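Local coordinates for flagellin B1 (Methanocaldococcus jannaschii DSM 2661, PDB 5YA6), which probably assembles, as a flagellin subunit, into the filament of the archaellum, the swimming appendage of archaea, and binds a calcium ion, at residues B[63-69]-B[93-99]; B[17-22]-B[162-168]; B[50-56]-B[138-144]. All coordinates share one frame; numbering follows the deposited sequence.

Contact 1: residues B[63-69]-B[93-99]; sequences LNYSTVT and SSYVVGV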
loop_
_atom_site.group_PDB
_atom_site.type_symbol
_atom_site.label_atom_id
_atom_site.label_comp_id
_atom_site.label_asym_id
_atom_site.label_seq_id
_atom_site.Cartn_x
_atom_site.Cartn_y
_atom_site.Cartn_z
ATOM N N LEU B 63 2.281 3.393 -12.494
ATOM C CA LEU B 63 3.364 4.016 -13.254
ATOM C C LEU B 63 4.185 2.988 -13.947
ATOM O O LEU B 63 4.555 1.921 -13.409
ATOM C CB LEU B 63 4.300 4.829 -12.346
ATOM C CG LEU B 63 3.831 6.064 -11.632
ATOM C CD1 LEU B 63 2.903 5.764 -10.516
ATOM C CD2 LEU B 63 5.007 6.818 -11.031
ATOM N N ASN B 64 4.572 3.327 -15.179
ATOM C CA ASN B 64 5.345 2.440 -16.020
ATOM C C ASN B 64 6.781 2.892 -16.257
ATOM O O ASN B 64 7.109 4.067 -15.971
ATOM C CB ASN B 64 4.631 2.286 -17.380
ATOM C CG ASN B 64 3.255 1.655 -17.201
ATOM O OD1 ASN B 64 3.147 0.469 -16.904
ATOM N ND2 ASN B 64 2.219 2.453 -17.339
ATOM N N TYR B 65 7.619 1.987 -16.736
ATOM C CA TYR B 65 9.046 2.218 -16.908
ATOM C C TYR B 65 9.269 3.221 -18.060
ATOM O O TYR B 65 8.949 2.911 -19.198
ATOM C CB TYR B 65 9.697 0.876 -17.178
ATOM C CG TYR B 65 11.188 0.764 -17.379
ATOM C CD1 TYR B 65 11.810 1.215 -18.560
ATOM C CD2 TYR B 65 11.980 0.152 -16.446
ATOM C CE1 TYR B 65 13.151 1.072 -18.735
ATOM C CE2 TYR B 65 13.331 -0.064 -16.644
ATOM C CZ TYR B 65 13.945 0.412 -17.811
ATOM O OH TYR B 65 15.265 0.158 -17.976
ATOM N N SER B 66 9.893 4.355 -17.769
ATOM C CA SER B 66 10.209 5.309 -18.853
ATOM C C SER B 66 11.545 5.030 -19.454
ATOM O O SER B 66 11.650 4.833 -20.693
ATOM C CB SER B 66 10.201 6.727 -18.295
ATOM O OG SER B 66 10.479 7.642 -19.342
ATOM N N THR B 67 12.601 5.069 -18.653
ATOM C CA THR B 67 13.968 4.785 -19.104
ATOM C C THR B 67 14.899 4.514 -17.895
ATOM O O THR B 67 14.424 4.548 -16.695
ATOM C CB THR B 67 14.525 5.916 -20.007
ATOM O OG1 THR B 67 15.745 5.476 -20.605
ATOM C CG2 THR B 67 14.751 7.205 -19.145
ATOM N N VAL B 68 16.182 4.307 -18.135
ATOM C CA VAL B 68 17.181 4.091 -17.125
ATOM C C VAL B 68 18.352 5.082 -17.352
ATOM O O VAL B 68 18.641 5.449 -18.514
ATOM C CB VAL B 68 17.673 2.611 -17.090
ATOM C CG1 VAL B 68 18.152 2.140 -18.461
ATOM C CG2 VAL B 68 18.768 2.396 -16.057
ATOM N N THR B 69 18.981 5.505 -16.274
ATOM C CA THR B 69 20.133 6.455 -16.346
ATOM C C THR B 69 21.189 6.048 -15.368
ATOM O O THR B 69 20.911 5.563 -14.263
ATOM C CB THR B 69 19.747 7.907 -16.056
ATOM O OG1 THR B 69 20.942 8.720 -16.079
ATOM C CG2 THR B 69 19.063 8.069 -14.676
ATOM N N SER B 93 2.577 9.465 -15.232
ATOM C CA SER B 93 2.337 8.054 -15.340
ATOM C C SER B 93 3.589 7.217 -15.533
ATOM O O SER B 93 3.495 6.081 -15.920
ATOM C CB SER B 93 1.348 7.790 -16.491
ATOM O OG SER B 93 1.994 8.071 -17.684
ATOM N N SER B 94 4.777 7.765 -15.219
ATOM C CA SER B 94 6.009 7.046 -15.536
ATOM C C SER B 94 7.052 7.252 -14.460
ATOM O O SER B 94 7.061 8.333 -13.853
ATOM C CB SER B 94 6.633 7.614 -16.846
ATOM O OG SER B 94 5.633 7.862 -17.808
ATOM N N TYR B 95 7.889 6.239 -14.209
ATOM C CA TYR B 95 9.062 6.367 -13.315
ATOM C C TYR B 95 10.337 6.238 -14.152
ATOM O O TYR B 95 10.347 5.581 -15.208
ATOM C CB TYR B 95 9.097 5.325 -12.111
ATOM C CG TYR B 95 9.106 3.888 -12.550
ATOM C CD1 TYR B 95 7.929 3.218 -12.787
ATOM C CD2 TYR B 95 10.291 3.218 -12.794
ATOM C CE1 TYR B 95 7.921 1.919 -13.238
ATOM C CE2 TYR B 95 10.315 1.927 -13.237
ATOM C CZ TYR B 95 9.118 1.270 -13.484
ATOM O OH TYR B 95 9.185 -0.016 -13.994
ATOM N N VAL B 96 11.423 6.823 -13.670
ATOM C CA VAL B 96 12.736 6.621 -14.263
ATOM C C VAL B 96 13.603 5.756 -13.367
ATOM O O VAL B 96 13.620 5.957 -12.134
ATOM C CB VAL B 96 13.375 8.021 -14.522
ATOM C CG1 VAL B 96 14.829 7.894 -14.954
ATOM C CG2 VAL B 96 12.479 8.804 -15.475
ATOM N N VAL B 97 14.350 4.837 -13.927
ATOM C CA VAL B 97 15.238 4.059 -13.093
ATOM C C VAL B 97 16.629 4.671 -13.064
ATOM O O VAL B 97 17.218 4.933 -14.119
ATOM C CB VAL B 97 15.341 2.600 -13.581
ATOM C CG1 VAL B 97 16.319 1.789 -12.753
ATOM C CG2 VAL B 97 13.936 1.942 -13.592
ATOM N N GLY B 98 17.150 4.907 -11.878
ATOM C CA GLY B 98 18.574 5.355 -11.703
ATOM C C GLY B 98 19.385 4.186 -11.252
ATOM O O GLY B 98 19.015 3.460 -10.306
ATOM N N VAL B 99 20.587 4.051 -11.839
ATOM C CA VAL B 99 21.541 3.093 -11.373
ATOM C C VAL B 99 22.258 3.577 -10.091
ATOM O O VAL B 99 22.807 4.699 -10.054
ATOM C CB VAL B 99 22.566 2.760 -12.480
ATOM C CG1 VAL B 99 23.638 1.794 -11.968
ATOM C CG2 VAL B 99 21.844 2.299 -13.737
#
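Val-97 is held through both its N and its O, between Thr-67 and Thr-69: its N gives a nearly straight bond (172°) to Thr-67 O at 2.8 Å, and its O takes the N-H of Thr-69, also at 2.8 Å. At the start of the two strands Asn-64 N bonds to Ser-93 O, Tyr-95 N to Asn-64 O and Ser-66 N to Tyr-95 O; Val-99 N to Thr-69 O closes the far end. Between the bridges Tyr-65/Tyr-95 and Val-68/Val-97, strand 63-69 carries one residue more than its partner. This is the one pair of parallel neighbours in the otherwise antiparallel nine-stranded sheet, joined by a connection, residues 70 to 92, without regular helix or strand. Tyr-95 makes the main side-chain contact. Its CG lies between the backbone N and the carbonyl carbon (chi1 59°), which brings the ring back across the neighbouring strand. There Tyr-65 CA stands over one face in a CH-pi contact, 3.9 Å from the centroid, while Leu-63 O meets the ring at its edge, 3.4 Å from Tyr-95 CE1. Tyr-95 OH lies at the edge of the Tyr-65 ring, near its plane, 3.3 Å from Tyr-65 CB, and is hydrogen-bonded to Ala-50 O. Farther along the same face, Val-97 CG2 touches Tyr-65 CE2 at 3.7 Å. Val-68 CG2 meets Val-99 CG2 at 3.9 Å.

Contact 2: residues B[17-22]-B[162-168]; sequences GVTGHY and QTVIELQ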
loop_
_atom_site.group_PDB
_atom_site.type_symbol
_atom_site.label_atom_id
_atom_site.label_comp_id
_atom_site.label_asym_id
_atom_site.label_seq_id
_atom_site.Cartn_x
_atom_site.Cartn_y
_atom_site.Cartn_z
ATOM N N GLY B 17 14.507 1.488 1.093
ATOM C CA GLY B 17 14.415 2.846 1.497
ATOM C C GLY B 17 13.630 3.692 0.555
ATOM O O GLY B 17 13.516 3.376 -0.618
ATOM N N VAL B 18 13.042 4.753 1.087
ATOM C CA VAL B 18 12.431 5.804 0.296
ATOM C C VAL B 18 12.861 7.156 0.828
ATOM O O VAL B 18 12.775 7.396 2.038
ATOM C CB VAL B 18 10.874 5.730 0.263
ATOM C CG1 VAL B 18 10.338 6.791 -0.687
ATOM C CG2 VAL B 18 10.442 4.318 -0.167
ATOM N N THR B 19 13.308 8.035 -0.070
ATOM C CA THR B 19 13.600 9.413 0.328
ATOM C C THR B 19 12.688 10.317 -0.475
ATOM O O THR B 19 12.162 9.920 -1.525
ATOM C CB THR B 19 15.026 9.815 0.108
ATOM O OG1 THR B 19 15.240 9.808 -1.278
ATOM C CG2 THR B 19 16.004 8.885 0.774
ATOM N N GLY B 20 12.409 11.478 0.082
ATOM C CA GLY B 20 11.598 12.496 -0.599
ATOM C C GLY B 20 12.337 13.799 -0.645
ATOM O O GLY B 20 13.141 14.136 0.229
ATOM N N HIS B 21 12.004 14.577 -1.667
ATOM C CA HIS B 21 12.490 15.924 -1.805
ATOM C C HIS B 21 11.414 16.886 -1.380
ATOM O O HIS B 21 10.296 16.809 -1.921
ATOM C CB HIS B 21 12.796 16.226 -3.290
ATOM C CG HIS B 21 13.334 17.599 -3.507
ATOM N ND1 HIS B 21 12.528 18.662 -3.809
ATOM C CD2 HIS B 21 14.569 18.117 -3.274
ATOM C CE1 HIS B 21 13.252 19.766 -3.844
ATOM N NE2 HIS B 21 14.497 19.454 -3.563
ATOM N N TYR B 22 11.703 17.765 -0.417
ATOM C CA TYR B 22 10.797 18.796 -0.016
ATOM C C TYR B 22 11.100 20.122 -0.742
ATOM O O TYR B 22 12.253 20.598 -0.711
ATOM C CB TYR B 22 10.955 19.030 1.518
ATOM C CG TYR B 22 10.302 20.268 2.069
ATOM C CD1 TYR B 22 8.965 20.500 1.893
ATOM C CD2 TYR B 22 11.010 21.163 2.890
ATOM C CE1 TYR B 22 8.342 21.615 2.397
ATOM C CE2 TYR B 22 10.395 22.284 3.406
ATOM C CZ TYR B 22 9.059 22.490 3.216
ATOM O OH TYR B 22 8.436 23.592 3.741
ATOM N N GLN B 162 14.195 19.761 6.246
ATOM C CA GLN B 162 15.284 19.893 5.296
ATOM C C GLN B 162 14.824 19.460 3.944
ATOM O O GLN B 162 13.668 18.957 3.783
ATOM C CB GLN B 162 16.496 19.072 5.765
ATOM C CG GLN B 162 16.256 17.579 5.806
ATOM C CD GLN B 162 16.785 16.884 7.045
ATOM O OE1 GLN B 162 16.619 17.365 8.188
ATOM N NE2 GLN B 162 17.397 15.716 6.836
ATOM N N THR B 163 15.689 19.603 2.963
ATOM C CA THR B 163 15.317 19.356 1.590
ATOM C C THR B 163 15.224 17.845 1.250
ATOM O O THR B 163 14.378 17.459 0.413
ATOM C CB THR B 163 16.301 20.044 0.610
ATOM O OG1 THR B 163 16.435 21.416 0.989
ATOM C CG2 THR B 163 15.777 20.077 -0.721
ATOM N N VAL B 164 16.077 16.987 1.849
ATOM C CA VAL B 164 16.030 15.588 1.595
ATOM C C VAL B 164 15.573 14.857 2.853
ATOM O O VAL B 164 16.167 15.011 3.900
ATOM C CB VAL B 164 17.350 15.095 1.025
ATOM C CG1 VAL B 164 17.376 13.572 0.938
ATOM C CG2 VAL B 164 17.573 15.776 -0.318
ATOM N N ILE B 165 14.447 14.126 2.739
ATOM C CA ILE B 165 13.751 13.601 3.905
ATOM C C ILE B 165 13.759 12.072 3.786
ATOM O O ILE B 165 13.346 11.544 2.780
ATOM C CB ILE B 165 12.276 14.052 3.911
ATOM C CG1 ILE B 165 12.150 15.608 3.853
ATOM C CG2 ILE B 165 11.473 13.420 5.067
ATOM C CD1 ILE B 165 12.123 16.250 5.156
ATOM N N GLU B 166 14.153 11.388 4.862
ATOM C CA GLU B 166 14.094 9.941 4.865
ATOM C C GLU B 166 12.660 9.555 5.212
ATOM O O GLU B 166 12.186 9.821 6.298
ATOM C CB GLU B 166 15.046 9.305 5.915
ATOM C CG GLU B 166 15.247 7.813 5.620
ATOM C CD GLU B 166 16.264 7.130 6.535
ATOM O OE1 GLU B 166 16.883 6.157 6.055
ATOM O OE2 GLU B 166 16.437 7.523 7.712
ATOM N N LEU B 167 11.982 8.879 4.280
ATOM C CA LEU B 167 10.563 8.535 4.468
ATOM C C LEU B 167 10.322 7.109 4.923
ATOM O O LEU B 167 9.452 6.843 5.750
ATOM C CB LEU B 167 9.834 8.792 3.145
ATOM C CG LEU B 167 9.788 10.266 2.751
ATOM C CD1 LEU B 167 9.176 10.361 1.358
ATOM C CD2 LEU B 167 8.989 11.042 3.793
ATOM N N GLN B 168 11.102 6.173 4.427
ATOM C CA GLN B 168 11.008 4.797 4.760
ATOM C C GLN B 168 12.429 4.373 4.954
ATOM O O GLN B 168 13.287 4.564 4.085
ATOM C CB GLN B 168 10.347 3.986 3.619
ATOM C CG GLN B 168 10.117 2.523 3.870
ATOM C CD GLN B 168 9.293 1.844 2.791
ATOM O OE1 GLN B 168 8.361 2.437 2.244
ATOM N NE2 GLN B 168 9.553 0.581 2.564
#
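Val-18 faces both Leu-167 and Gln-168 in a classic beta bulge, which interrupts the antiparallel pairing of strand 13-23 with the last strand of the chain, 164-168, outermost in the sheet order. Its carbonyl O accepts two backbone bonds, from Leu-167 N at 2.8 Å and from Gln-168 N at 3.2 Å, the latter on a lone pair in the carbonyl plane. Beyond the bulge the ladder is regular: Gly-20 and Ile-165 exchange both of their N-H...O bonds, and Tyr-22 N donates to Thr-163 O. Among the apolar contacts, Leu-167 CD1 settles 3.8 Å from Gly-20 CA; a side chain at Gly-20 would collide with this methyl. The aliphatic part of Gln-168 passes obliquely by Val-18, CB to CG2 at 3.8 Å; its NE2 bonds to Val-151 O, while OE1 accepts from Gln-153 N, tying the strand to 150-155 at the other end of the sheet order. The imidazole of His-21 and the side chain of Thr-163 lie side by side, pointing the same way, and His-21 ND1 is hydrogen-bonded to Asp-30 OD1. Replacing His-21 with an alanine would probably leave that aspartate oxygen without its imidazole mate and the Thr-163 methyl without its flat neighbour. Thr-163 CG2, anti to the backbone N of that residue, comes to 3.2 Å from His-21 NE2 and 3.4 Å from His-21 CD2.

Contact 3: residues B[50-56]-B[138-144]; sequences AKLFLIY and VSGQFQP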
loop_
_atom_site.group_PDB
_atom_site.type_symbol
_atom_site.label_atom_id
_atom_site.label_comp_id
_atom_site.label_asym_id
_atom_site.label_seq_id
_atom_site.Cartn_x
_atom_site.Cartn_y
_atom_site.Cartn_z
ATOM N N ALA B 50 7.828 -3.679 -15.421
ATOM C CA ALA B 50 7.482 -3.610 -14.007
ATOM C C ALA B 50 6.581 -2.428 -13.774
ATOM O O ALA B 50 6.758 -1.345 -14.379
ATOM C CB ALA B 50 8.748 -3.529 -13.146
ATOM N N LYS B 51 5.577 -2.582 -12.901
ATOM C CA LYS B 51 4.626 -1.562 -12.657
ATOM C C LYS B 51 4.780 -1.140 -11.203
ATOM O O LYS B 51 4.998 -1.978 -10.343
ATOM C CB LYS B 51 3.225 -2.054 -12.920
ATOM C CG LYS B 51 2.962 -2.276 -14.432
ATOM C CD LYS B 51 1.809 -3.203 -14.746
ATOM C CE LYS B 51 1.567 -3.303 -16.261
ATOM N NZ LYS B 51 2.789 -3.617 -17.111
ATOM N N LEU B 52 4.733 0.150 -11.003
ATOM C CA LEU B 52 4.743 0.767 -9.722
ATOM C C LEU B 52 3.314 1.226 -9.407
ATOM O O LEU B 52 2.769 2.137 -10.045
ATOM C CB LEU B 52 5.721 1.922 -9.702
ATOM C CG LEU B 52 5.818 2.691 -8.372
ATOM C CD1 LEU B 52 6.279 1.737 -7.251
ATOM C CD2 LEU B 52 6.755 3.864 -8.498
ATOM N N PHE B 53 2.762 0.685 -8.317
ATOM C CA PHE B 53 1.402 1.024 -7.833
ATOM C C PHE B 53 1.532 1.892 -6.627
ATOM O O PHE B 53 2.281 1.531 -5.732
ATOM C CB PHE B 53 0.652 -0.299 -7.497
ATOM C CG PHE B 53 0.455 -1.236 -8.678
ATOM C CD1 PHE B 53 -0.686 -1.171 -9.489
ATOM C CD2 PHE B 53 1.361 -2.199 -8.953
ATOM C CE1 PHE B 53 -0.825 -2.010 -10.598
ATOM C CE2 PHE B 53 1.217 -3.063 -10.043
ATOM C CZ PHE B 53 0.102 -2.979 -10.859
ATOM N N LEU B 54 0.908 3.047 -6.608
ATOM C CA LEU B 54 0.940 3.929 -5.469
ATOM C C LEU B 54 -0.456 4.437 -5.108
ATOM O O LEU B 54 -1.060 5.135 -5.907
ATOM C CB LEU B 54 1.766 5.144 -5.787
ATOM C CG LEU B 54 3.267 4.910 -6.029
ATOM C CD1 LEU B 54 3.923 6.201 -6.538
ATOM C CD2 LEU B 54 3.943 4.468 -4.753
ATOM N N ILE B 55 -0.881 4.252 -3.868
ATOM C CA ILE B 55 -2.127 4.819 -3.384
ATOM C C ILE B 55 -1.843 6.038 -2.500
ATOM O O ILE B 55 -1.022 6.015 -1.577
ATOM C CB ILE B 55 -2.871 3.771 -2.503
ATOM C CG1 ILE B 55 -3.144 2.473 -3.234
ATOM C CG2 ILE B 55 -4.184 4.366 -1.921
ATOM C CD1 ILE B 55 -3.311 1.238 -2.353
ATOM N N TYR B 56 -2.569 7.152 -2.776
ATOM C CA TYR B 56 -2.410 8.377 -2.002
ATOM C C TYR B 56 -3.708 9.181 -2.223
ATOM O O TYR B 56 -4.171 9.320 -3.345
ATOM C CB TYR B 56 -1.090 9.173 -2.367
ATOM C CG TYR B 56 -1.134 10.573 -1.807
ATOM C CD1 TYR B 56 -1.137 10.820 -0.452
ATOM C CD2 TYR B 56 -1.288 11.687 -2.664
ATOM C CE1 TYR B 56 -1.315 12.085 0.080
ATOM C CE2 TYR B 56 -1.371 12.957 -2.145
ATOM C CZ TYR B 56 -1.401 13.181 -0.791
ATOM O OH TYR B 56 -1.630 14.420 -0.283
ATOM N N VAL B 138 1.210 7.062 2.341
ATOM C CA VAL B 138 1.495 6.545 1.018
ATOM C C VAL B 138 1.763 5.056 1.059
ATOM O O VAL B 138 2.554 4.614 1.891
ATOM C CB VAL B 138 2.760 7.251 0.382
ATOM C CG1 VAL B 138 2.926 6.761 -1.055
ATOM C CG2 VAL B 138 2.493 8.758 0.315
ATOM N N SER B 139 1.090 4.303 0.190
ATOM C CA SER B 139 1.168 2.819 0.165
ATOM C C SER B 139 1.401 2.383 -1.273
ATOM O O SER B 139 0.940 3.022 -2.233
ATOM C CB SER B 139 -0.145 2.200 0.680
ATOM O OG SER B 139 -0.415 2.691 1.948
ATOM N N GLY B 140 2.165 1.333 -1.483
ATOM C CA GLY B 140 2.397 0.886 -2.872
ATOM C C GLY B 140 3.179 -0.400 -2.981
ATOM O O GLY B 140 3.674 -0.921 -1.986
ATOM N N GLN B 141 3.324 -0.910 -4.217
ATOM C CA GLN B 141 4.112 -2.078 -4.486
ATOM C C GLN B 141 4.770 -1.829 -5.857
ATOM O O GLN B 141 4.200 -1.174 -6.729
ATOM C CB GLN B 141 3.285 -3.375 -4.565
ATOM C CG GLN B 141 2.628 -3.702 -3.182
ATOM C CD GLN B 141 1.957 -5.074 -3.201
ATOM O OE1 GLN B 141 2.054 -5.813 -4.173
ATOM N NE2 GLN B 141 1.320 -5.447 -2.070
ATOM N N PHE B 142 6.010 -2.345 -5.976
ATOM C CA PHE B 142 6.737 -2.401 -7.272
ATOM C C PHE B 142 6.816 -3.832 -7.723
ATOM O O PHE B 142 7.474 -4.656 -7.096
ATOM C CB PHE B 142 8.117 -1.813 -7.108
ATOM C CG PHE B 142 8.877 -1.700 -8.438
ATOM C CD1 PHE B 142 8.312 -1.038 -9.490
ATOM C CD2 PHE B 142 10.162 -2.210 -8.572
ATOM C CE1 PHE B 142 8.978 -0.912 -10.688
ATOM C CE2 PHE B 142 10.839 -2.048 -9.771
ATOM C CZ PHE B 142 10.252 -1.400 -10.812
ATOM N N GLN B 143 6.088 -4.130 -8.806
ATOM C CA GLN B 143 5.819 -5.477 -9.228
ATOM C C GLN B 143 6.377 -5.723 -10.665
ATOM O O GLN B 143 5.789 -5.313 -11.640
ATOM C CB GLN B 143 4.315 -5.671 -9.247
ATOM C CG GLN B 143 3.919 -7.112 -9.630
ATOM C CD GLN B 143 4.411 -8.165 -8.693
ATOM O OE1 GLN B 143 3.916 -8.313 -7.552
ATOM N NE2 GLN B 143 5.439 -8.919 -9.150
ATOM N N PRO B 144 7.465 -6.404 -10.740
ATOM C CA PRO B 144 7.880 -6.853 -12.072
ATOM C C PRO B 144 6.960 -7.947 -12.597
ATOM O O PRO B 144 6.172 -8.552 -11.859
ATOM C CB PRO B 144 9.272 -7.469 -11.782
ATOM C CG PRO B 144 9.745 -6.669 -10.635
ATOM C CD PRO B 144 8.459 -6.735 -9.745
#
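Phe-142 brings its ring up to Ala-50, whose CB sits 3.5 Å from Phe-142 CZ, and to Leu-52, whose side chain crosses that of the phenylalanine at about a right angle. With CG anti to the backbone N (chi1 -174°), the ring leans toward strand 51-56 and also meets the backbone, Phe-142 CD1 lying 3.5 Å from Lys-51 O. On the same face Gly-140 sits opposite Leu-54, and the two CA atoms come within 4.3 Å; a CB on the glycine would strike Phe-53 O and Leu-54 CD2. On the other face the edge of the Phe-53 ring takes Gln-141 O and Gln-143 CB, the latter 4.1 Å from Phe-53 CE2. The ladder is fully antiparallel: Lys-51 pairs with Gln-143, Phe-53 with Gln-141 and Ile-55 with Ser-139, each through two backbone bonds. The shortest, Ile-55 N to Ser-139 O, is 2.7 Å, and the straightest, Gln-143 N to Lys-51 O, is 179°. At the polar edge Gln-143, bent at chi2, bonds through NE2 to Pro-144 O at 2.8 Å and to Gly-147 O. Ser-139 OG bonds to Gln-153 NE2 of its own chain, whereas Gln-141 NE2 reaches Ser-139 OG and Glu-137 O of the second subunit, whose Ile-55 and Gly-58 pack over this face. Within the chain, strand 59-69 lies beside 51-56 and strand 150-155 beside 137-143; Leu-13 and the edge-to-face Tyr-95 ring adjoin Phe-142.

All three contacts belong to one mixed sheet. Contacts 1 and 3 are adjacent in it, their centres about 13 Å apart, because strands 51-56 and 59-69 follow each other in the chain and pair, with Leu-63 N 2.8 Å from Leu-52 O. Contact 2 lies about 19 Å from contact 1 and about 17 Å from contact 3 between centres, across the chain's middle from contact 1. Sequence order nests them: 17-22 and 162-168 enclose contact 3, which in turn encloses contact 1. Contact 2 pairs the first strand of the modelled chain, 13-23, with the last, 164-168, while strand 94-99 leads toward the calcium site of Asp-102, Asp-104, Ser-106, Asn-113 and Asp-116.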